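Local coordinates for protein mitochondrial edited mRNA stability factor 1 (Trypanosoma brucei, PDB 6NL1) that acts as the 5' processing enzyme of mitochondrial mRNAs, probably through its nudix fold, and can bind GDP, at residues Ser179-Gly182 with Ile183-His187; Trp243-Leu246 with Tyr247-Tyr250; Arg323-Asp327 with Pro328-Ala332. One frame throughout, in Å; residues are numbered along the deposited sequence.

In the fold
From the N terminus, contact 1 comes first: strand 171-178 of the four-stranded antiparallel sheet ends there and helix 180-193 begins. Contact 2 closes a tight turn, residues 243-250, between strand 235-238 and helix 250-262 of the nudix region, and packs on helices 120-129 and 180-193; the nearest atoms of contacts 1 and 2 are about 7 Å apart. Contact 3, in the bend between helices 319-322 and 328-336, lies on the opposite side of the chain's centre, about 36 Å from contact 2, centre to centre. There helix 328-336 packs on helix 348-354 and Asp330 reaches Arg221 of strand 216-223. All three are local and follow in series; none nests in or crosses another.

Contact 1 of 3, residues Ser179-Gly182 with Ile183-His187; sequences SERG and IFNCH
Arg181 and Asn185 lie side by side one helical turn apart and point the same way, the aliphatic part of the arginine passing the amide with CG of Arg181 3.9 Å from ND2 of Asn185. Their guanidinium and amide planes are turned 78° against each other, and it is the arginine's CG, not its head, that meets the amide; the arginine is poorly ordered and its far end should be read with caution. Asn185 carries CG beside its own backbone N (chi1 -70°), which brings the amide back over the carbonyl of Arg181. O of Arg181 takes the main-chain N-H of Asn185, N to O 2.9 Å, while the nearby ND2 of Asn185 is badly angled to bond to it. On its other branch, OD1 of Asn185 meets the edge of the Phe184 ring in the ring plane. The ring leads away from the first turn, while CB of Phe184 stays 3.4 Å from O of Glu180. Round the other side of the helix Ile183 is buried, CB 3.3 Å from O of Ser179, and its side chain packs on Phe100 and Tyr102 of strand 100-107, while Cys186 packs on Leu125 and Thr129 of helix 120-129. The acid of Glu180 is held by the hydroxyl of Tyr102. Four successive amides, from Ile183 to Cys186, donate to the carbonyls four residues back, the last from Cys186 N to Gly182 O at 2.7 Å. The start is closed by Ser179, whose OG accepts from Gly182 N at 2.9 Å with an N-H...O angle of 156°. This is a classic serine N-cap on an alpha helix, here helix 180-193, which follows strand 171-178 and packs its buried side against the antiparallel sheet and helix 120-129.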
loop_
_atom_site.group_PDB
_atom_site.type_symbol
_atom_site.label_atom_id
_atom_site.label_comp_id
_atom_site.label_asym_id
_atom_site.label_seq_id
_atom_site.Cartn_x
_atom_site.Cartn_y
_atom_site.Cartn_z
ATOM N N SER A 179 15.771 -22.186 3.522
ATOM C CA SER A 179 16.872 -23.063 3.121
ATOM C C SER A 179 18.061 -22.224 2.646
ATOM O O SER A 179 17.904 -21.038 2.333
ATOM C CB SER A 179 16.418 -23.986 1.991
ATOM O OG SER A 179 16.161 -23.238 0.813
ATOM N N GLU A 180 19.242 -22.834 2.578
ATOM C CA GLU A 180 20.437 -22.142 2.087
ATOM C C GLU A 180 20.223 -21.623 0.668
ATOM O O GLU A 180 20.629 -20.508 0.326
ATOM C CB GLU A 180 21.650 -23.078 2.094
ATOM C CG GLU A 180 22.091 -23.550 3.477
ATOM C CD GLU A 180 23.056 -22.590 4.157
ATOM O OE1 GLU A 180 22.963 -21.366 3.914
ATOM O OE2 GLU A 180 23.914 -23.064 4.933
ATOM N N ARG A 181 19.580 -22.443 -0.155
ATOM C CA ARG A 181 19.315 -22.095 -1.547
ATOM C C ARG A 181 18.256 -21.004 -1.654
ATOM O O ARG A 181 18.397 -20.069 -2.438
ATOM C CB ARG A 181 18.860 -23.334 -2.322
ATOM C CG ARG A 181 18.644 -23.098 -3.809
ATOM C CD ARG A 181 18.230 -24.392 -4.505
ATOM N NE ARG A 181 19.069 -25.517 -4.093
ATOM C CZ ARG A 181 18.974 -26.749 -4.585
ATOM N NH1 ARG A 181 18.074 -27.023 -5.520
ATOM N NH2 ARG A 181 19.781 -27.705 -4.145
ATOM N N GLY A 182 17.182 -21.140 -0.876
ATOM C CA GLY A 182 16.157 -20.114 -0.823
ATOM C C GLY A 182 16.753 -18.781 -0.391
ATOM O O GLY A 182 16.482 -17.744 -0.992
ATOM N N ILE A 183 17.589 -18.817 0.640
ATOM C CA ILE A 183 18.213 -17.602 1.153
ATOM C C ILE A 183 19.171 -16.990 0.131
ATOM O O ILE A 183 19.200 -15.770 -0.050
ATOM C CB ILE A 183 18.893 -17.843 2.522
ATOM C CG1 ILE A 183 17.824 -17.815 3.614
ATOM C CG2 ILE A 183 19.945 -16.772 2.803
ATOM C CD1 ILE A 183 18.280 -18.328 4.937
ATOM N N PHE A 184 19.920 -17.840 -0.563
ATOM C CA PHE A 184 20.757 -17.375 -1.667
ATOM C C PHE A 184 19.920 -16.650 -2.720
ATOM O O PHE A 184 20.295 -15.583 -3.192
ATOM C CB PHE A 184 21.504 -18.545 -2.317
ATOM C CG PHE A 184 22.315 -18.146 -3.519
ATOM C CD1 PHE A 184 23.630 -17.731 -3.379
ATOM C CD2 PHE A 184 21.757 -18.173 -4.785
ATOM C CE1 PHE A 184 24.374 -17.357 -4.480
ATOM C CE2 PHE A 184 22.494 -17.798 -5.890
ATOM C CZ PHE A 184 23.804 -17.386 -5.737
ATOM N N ASN A 185 18.780 -17.227 -3.088
ATOM C CA ASN A 185 17.938 -16.629 -4.123
ATOM C C ASN A 185 17.237 -15.368 -3.640
ATOM O O ASN A 185 17.166 -14.363 -4.352
ATOM C CB ASN A 185 16.926 -17.655 -4.655
ATOM C CG ASN A 185 17.596 -18.763 -5.480
ATOM O OD1 ASN A 185 18.589 -18.523 -6.161
ATOM N ND2 ASN A 185 17.059 -19.973 -5.406
ATOM N N CYS A 186 16.737 -15.423 -2.412
ATOM C CA CYS A 186 16.045 -14.296 -1.815
ATOM C C CYS A 186 16.996 -13.095 -1.682
ATOM O O CYS A 186 16.634 -11.966 -1.995
ATOM C CB CYS A 186 15.478 -14.705 -0.455
ATOM S SG CYS A 186 14.508 -13.439 0.337
ATOM N N HIS A 187 18.214 -13.357 -1.226
ATOM C CA HIS A 187 19.263 -12.335 -1.170
ATOM C C HIS A 187 19.441 -11.609 -2.513
ATOM O O HIS A 187 19.526 -10.387 -2.559
ATOM C CB HIS A 187 20.586 -12.981 -0.738
ATOM C CG HIS A 187 21.784 -12.107 -0.939
ATOM N ND1 HIS A 187 22.118 -11.086 -0.071
ATOM C CD2 HIS A 187 22.731 -12.096 -1.907
ATOM C CE1 HIS A 187 23.217 -10.491 -0.495
ATOM N NE2 HIS A 187 23.608 -11.083 -1.611
#

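Contact 2 of 3, residues Trp243-Leu246 with Tyr247-Tyr250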
loop_
_atom_site.group_PDB
_atom_site.type_symbol
_atom_site.label_atom_id
_atom_site.label_comp_id
_atom_site.label_asym_id
_atom_site.label_seq_id
_atom_site.Cartn_x
_atom_site.Cartn_y
_atom_site.Cartn_z
ATOM N N TRP A 243 -0.027 -1.873 -5.596
ATOM C CA TRP A 243 1.426 -1.709 -5.503
ATOM C C TRP A 243 2.183 -2.324 -6.687
ATOM O O TRP A 243 1.654 -3.166 -7.415
ATOM C CB TRP A 243 1.953 -2.286 -4.184
ATOM C CG TRP A 243 1.843 -3.790 -4.094
ATOM C CD1 TRP A 243 2.756 -4.711 -4.545
ATOM C CD2 TRP A 243 0.756 -4.544 -3.533
ATOM N NE1 TRP A 243 2.299 -5.991 -4.291
ATOM C CE2 TRP A 243 1.077 -5.915 -3.674
ATOM C CE3 TRP A 243 -0.451 -4.196 -2.919
ATOM C CZ2 TRP A 243 0.234 -6.929 -3.224
ATOM C CZ3 TRP A 243 -1.287 -5.204 -2.467
ATOM C CH2 TRP A 243 -0.946 -6.556 -2.630
ATOM N N THR A 244 3.427 -1.892 -6.870
ATOM C CA THR A 244 4.312 -2.476 -7.872
ATOM C C THR A 244 4.858 -3.826 -7.403
ATOM O O THR A 244 5.434 -3.928 -6.323
ATOM C CB THR A 244 5.531 -1.572 -8.139
ATOM O OG1 THR A 244 6.210 -1.328 -6.901
ATOM C CG2 THR A 244 5.108 -0.225 -8.742
ATOM N N LEU A 245 4.675 -4.860 -8.219
ATOM C CA LEU A 245 5.362 -6.131 -8.011
ATOM C C LEU A 245 6.852 -5.925 -8.278
ATOM O O LEU A 245 7.249 -4.954 -8.940
ATOM C CB LEU A 245 4.801 -7.205 -8.958
ATOM C CG LEU A 245 3.307 -7.515 -8.827
ATOM C CD1 LEU A 245 2.803 -8.337 -10.003
ATOM C CD2 LEU A 245 3.033 -8.233 -7.520
ATOM N N LEU A 246 7.685 -6.820 -7.764
ATOM C CA LEU A 246 9.105 -6.776 -8.097
ATOM C C LEU A 246 9.257 -6.797 -9.622
ATOM O O LEU A 246 8.563 -7.553 -10.305
ATOM C CB LEU A 246 9.845 -7.960 -7.462
ATOM C CG LEU A 246 9.894 -7.993 -5.929
ATOM C CD1 LEU A 246 10.545 -9.266 -5.423
ATOM C CD2 LEU A 246 10.627 -6.770 -5.392
ATOM N N TYR A 247 10.141 -5.944 -10.138
ATOM C CA TYR A 247 10.443 -5.864 -11.572
ATOM C C TYR A 247 9.362 -5.165 -12.400
ATOM O O TYR A 247 9.526 -4.974 -13.604
ATOM C CB TYR A 247 10.740 -7.253 -12.162
ATOM C CG TYR A 247 11.967 -7.903 -11.570
ATOM C CD1 TYR A 247 13.244 -7.497 -11.944
ATOM C CD2 TYR A 247 11.851 -8.922 -10.634
ATOM C CE1 TYR A 247 14.373 -8.086 -11.396
ATOM C CE2 TYR A 247 12.972 -9.519 -10.082
ATOM C CZ TYR A 247 14.231 -9.096 -10.466
ATOM O OH TYR A 247 15.352 -9.685 -9.924
ATOM N N GLU A 248 8.263 -4.782 -11.761
ATOM C CA GLU A 248 7.167 -4.137 -12.472
ATOM C C GLU A 248 7.364 -2.617 -12.547
ATOM O O GLU A 248 7.753 -1.978 -11.570
ATOM C CB GLU A 248 5.839 -4.479 -11.801
ATOM C CG GLU A 248 4.612 -4.156 -12.626
ATOM C CD GLU A 248 3.323 -4.535 -11.922
ATOM O OE1 GLU A 248 3.263 -4.464 -10.668
ATOM O OE2 GLU A 248 2.368 -4.915 -12.624
ATOM N N ARG A 249 7.119 -2.046 -13.719
ATOM C CA ARG A 249 7.171 -0.593 -13.891
ATOM C C ARG A 249 5.938 0.065 -13.261
ATOM O O ARG A 249 4.895 -0.571 -13.115
ATOM C CB ARG A 249 7.270 -0.236 -15.376
ATOM C CG ARG A 249 8.613 -0.579 -16.015
ATOM C CD ARG A 249 8.656 -0.242 -17.509
ATOM N NE ARG A 249 8.184 1.114 -17.782
ATOM C CZ ARG A 249 8.909 2.216 -17.611
ATOM N NH1 ARG A 249 10.155 2.135 -17.159
ATOM N NH2 ARG A 249 8.384 3.405 -17.887
ATOM N N TYR A 250 6.065 1.339 -12.898
ATOM C CA TYR A 250 5.009 2.081 -12.194
ATOM C C TYR A 250 3.667 2.116 -12.920
ATOM O O TYR A 250 2.629 1.758 -12.353
ATOM C CB TYR A 250 5.462 3.515 -11.917
ATOM C CG TYR A 250 6.644 3.603 -10.992
ATOM C CD1 TYR A 250 7.579 4.621 -11.115
ATOM C CD2 TYR A 250 6.827 2.664 -9.994
ATOM C CE1 TYR A 250 8.665 4.696 -10.258
ATOM C CE2 TYR A 250 7.899 2.731 -9.143
ATOM C CZ TYR A 250 8.813 3.742 -9.270
ATOM O OH TYR A 250 9.873 3.784 -8.405
#
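Leu245 and Glu248 are the two ends of a type II beta turn with Leu246 and Tyr247 at its corners, a local contact in the loop between strand 235-238 and helix 250-262. Tyr247 has the positive phi expected at the third position. Glu248, its salt bridge to Arg256 and the helix that follows fit the nudix box, the loop-helix signature of the family, in which a glutamate ahead of the helix pairs with an arginine on it. The turn is closed by Glu248 N, which donates to Leu245 O at 3.0 Å; the donor stands well above the carbonyl plane. A second bond runs the other way. With CG anti to the backbone N (chi1 -166°) and the chain extended beyond it, the glutamate side chain reaches across the turn. Its OE1 receives the amide N of Leu245 at 2.9 Å. OE2 is the oxygen that meets Arg256, and the acid is thus fixed from two directions, by the turn and by the helix. CG of Leu245 lies 3.6 Å from OE1 of Glu248, alongside the bonded amide. At the open end of the turn CG2 of Thr244 presses on the edge of the Tyr250 ring, in its plane, 3.6 Å from CD2 of Tyr250. Both residues have their hydroxyls engaged elsewhere, OG1 of Thr244 with Val199 N and OH of Tyr250 with the carbonyl of Asp197. Trp243, leading into the turn, meets Trp121 edge-to-face, and its side chain is about 7 Å from that of Arg202, a residue that binds GDP in another structure of this protein. The bond from Leu245 N to Glu248 OE1 is close to straight, 166°, and the donor meets the carboxylate on the anti side, somewhat out of its plane.

Contact 3 of 3, residues Arg323-Asp327 with Pro328-Ala332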
loop_
_atom_site.group_PDB
_atom_site.type_symbol
_atom_site.label_atom_id
_atom_site.label_comp_id
_atom_site.label_asym_id
_atom_site.label_seq_id
_atom_site.Cartn_x
_atom_site.Cartn_y
_atom_site.Cartn_z
ATOM N N ARG A 323 -27.169 5.014 5.569
ATOM C CA ARG A 323 -27.386 6.457 5.518
ATOM C C ARG A 323 -27.786 7.048 6.874
ATOM O O ARG A 323 -27.908 8.260 7.015
ATOM C CB ARG A 323 -28.329 6.883 4.382
ATOM C CG ARG A 323 -29.706 6.271 4.387
ATOM C CD ARG A 323 -30.525 6.850 3.233
ATOM N NE ARG A 323 -31.864 6.275 3.143
ATOM C CZ ARG A 323 -32.199 5.280 2.326
ATOM N NH1 ARG A 323 -31.291 4.745 1.522
ATOM N NH2 ARG A 323 -33.445 4.822 2.311
ATOM N N GLN A 324 -27.940 6.184 7.869
ATOM C CA GLN A 324 -28.196 6.609 9.239
ATOM C C GLN A 324 -26.916 6.614 10.078
ATOM O O GLN A 324 -26.948 6.932 11.265
ATOM C CB GLN A 324 -29.243 5.699 9.894
ATOM C CG GLN A 324 -30.592 5.666 9.166
ATOM C CD GLN A 324 -31.210 7.048 9.008
ATOM O OE1 GLN A 324 -31.372 7.785 9.982
ATOM N NE2 GLN A 324 -31.554 7.407 7.774
ATOM N N SER A 325 -25.788 6.258 9.469
ATOM C CA SER A 325 -24.508 6.306 10.173
ATOM C C SER A 325 -24.175 7.721 10.661
ATOM O O SER A 325 -24.485 8.703 9.988
ATOM C CB SER A 325 -23.390 5.812 9.253
ATOM O OG SER A 325 -22.116 6.006 9.854
ATOM N N PRO A 326 -23.518 7.825 11.824
ATOM C CA PRO A 326 -23.054 9.123 12.332
ATOM C C PRO A 326 -21.858 9.645 11.543
ATOM O O PRO A 326 -21.493 10.805 11.690
ATOM C CB PRO A 326 -22.608 8.797 13.757
ATOM C CG PRO A 326 -22.144 7.362 13.661
ATOM C CD PRO A 326 -23.138 6.713 12.718
ATOM N N ASP A 327 -21.244 8.793 10.733
ATOM C CA ASP A 327 -20.062 9.177 9.964
ATOM C C ASP A 327 -20.455 9.763 8.592
ATOM O O ASP A 327 -21.129 9.099 7.801
ATOM C CB ASP A 327 -19.146 7.956 9.808
ATOM C CG ASP A 327 -17.910 8.242 8.972
ATOM O OD1 ASP A 327 -17.993 8.168 7.731
ATOM O OD2 ASP A 327 -16.844 8.514 9.557
ATOM N N PRO A 328 -20.037 11.011 8.309
ATOM C CA PRO A 328 -20.423 11.698 7.062
ATOM C C PRO A 328 -20.021 10.918 5.797
ATOM O O PRO A 328 -20.772 10.896 4.819
ATOM C CB PRO A 328 -19.660 13.042 7.133
ATOM C CG PRO A 328 -19.367 13.244 8.589
ATOM C CD PRO A 328 -19.194 11.855 9.179
ATOM N N ILE A 329 -18.847 10.296 5.808
ATOM C CA ILE A 329 -18.431 9.481 4.667
ATOM C C ILE A 329 -19.347 8.267 4.454
ATOM O O ILE A 329 -19.696 7.946 3.317
ATOM C CB ILE A 329 -16.949 9.051 4.780
ATOM C CG1 ILE A 329 -16.048 10.279 4.602
ATOM C CG2 ILE A 329 -16.609 7.989 3.725
ATOM C CD1 ILE A 329 -14.644 10.096 5.133
ATOM N N ASP A 330 -19.756 7.606 5.539
ATOM C CA ASP A 330 -20.704 6.494 5.405
ATOM C C ASP A 330 -21.981 6.952 4.694
ATOM O O ASP A 330 -22.462 6.282 3.788
ATOM C CB ASP A 330 -21.076 5.878 6.761
ATOM C CG ASP A 330 -19.962 5.023 7.364
ATOM O OD1 ASP A 330 -19.070 4.533 6.631
ATOM O OD2 ASP A 330 -19.996 4.828 8.596
ATOM N N ARG A 331 -22.522 8.100 5.100
ATOM C CA ARG A 331 -23.777 8.597 4.525
ATOM C C ARG A 331 -23.626 9.020 3.065
ATOM O O ARG A 331 -24.511 8.771 2.240
ATOM C CB ARG A 331 -24.359 9.741 5.368
ATOM C CG ARG A 331 -24.513 9.383 6.851
ATOM C CD ARG A 331 -25.381 10.383 7.619
ATOM N NE ARG A 331 -24.834 11.739 7.598
ATOM C CZ ARG A 331 -23.977 12.228 8.494
ATOM N NH1 ARG A 331 -23.550 11.477 9.504
ATOM N NH2 ARG A 331 -23.549 13.479 8.382
ATOM N N ALA A 332 -22.504 9.652 2.746
ATOM C CA ALA A 332 -22.217 10.007 1.360
ATOM C C ALA A 332 -22.063 8.721 0.537
ATOM O O ALA A 332 -22.507 8.640 -0.601
ATOM C CB ALA A 332 -20.953 10.852 1.279
#
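The guanidinium of Arg331 has the carbonyl oxygens of Ser325 and Pro326 at its edge, near its plane, and on one face CA of Pro328, 3.7 Å above the plane and offset toward the rim. NH1 of Arg331 donates to O of Ser325 at 3.0 Å and nearly straight, 174°; the bend of the arginine chain at chi3 (-60°) brings the head back over the start of its own helix. Ser325 works in two directions. Its hydroxyl donates to the anti lone pair of OD2 of Asp330, OG to OD2 2.7 Å, and accepts from the amide of Asp327, forming an ST turn. Asp327 in turn is the N-cap of helix 328-336: OD1 of Asp327, through its anti lone pair, takes the amide N of Asp330 at 2.9 Å. OD1 of Asp330 forms a salt bridge with Arg221 on strand 216-223. Two carboxylates thus sit close, with OD1 of Asp327 3.9 Å from OD1 of Asp330. Their mutual repulsion would tend to favour protonation, but the helix N terminus and the Arg221 charge probably offset it, keeping both acids ionised.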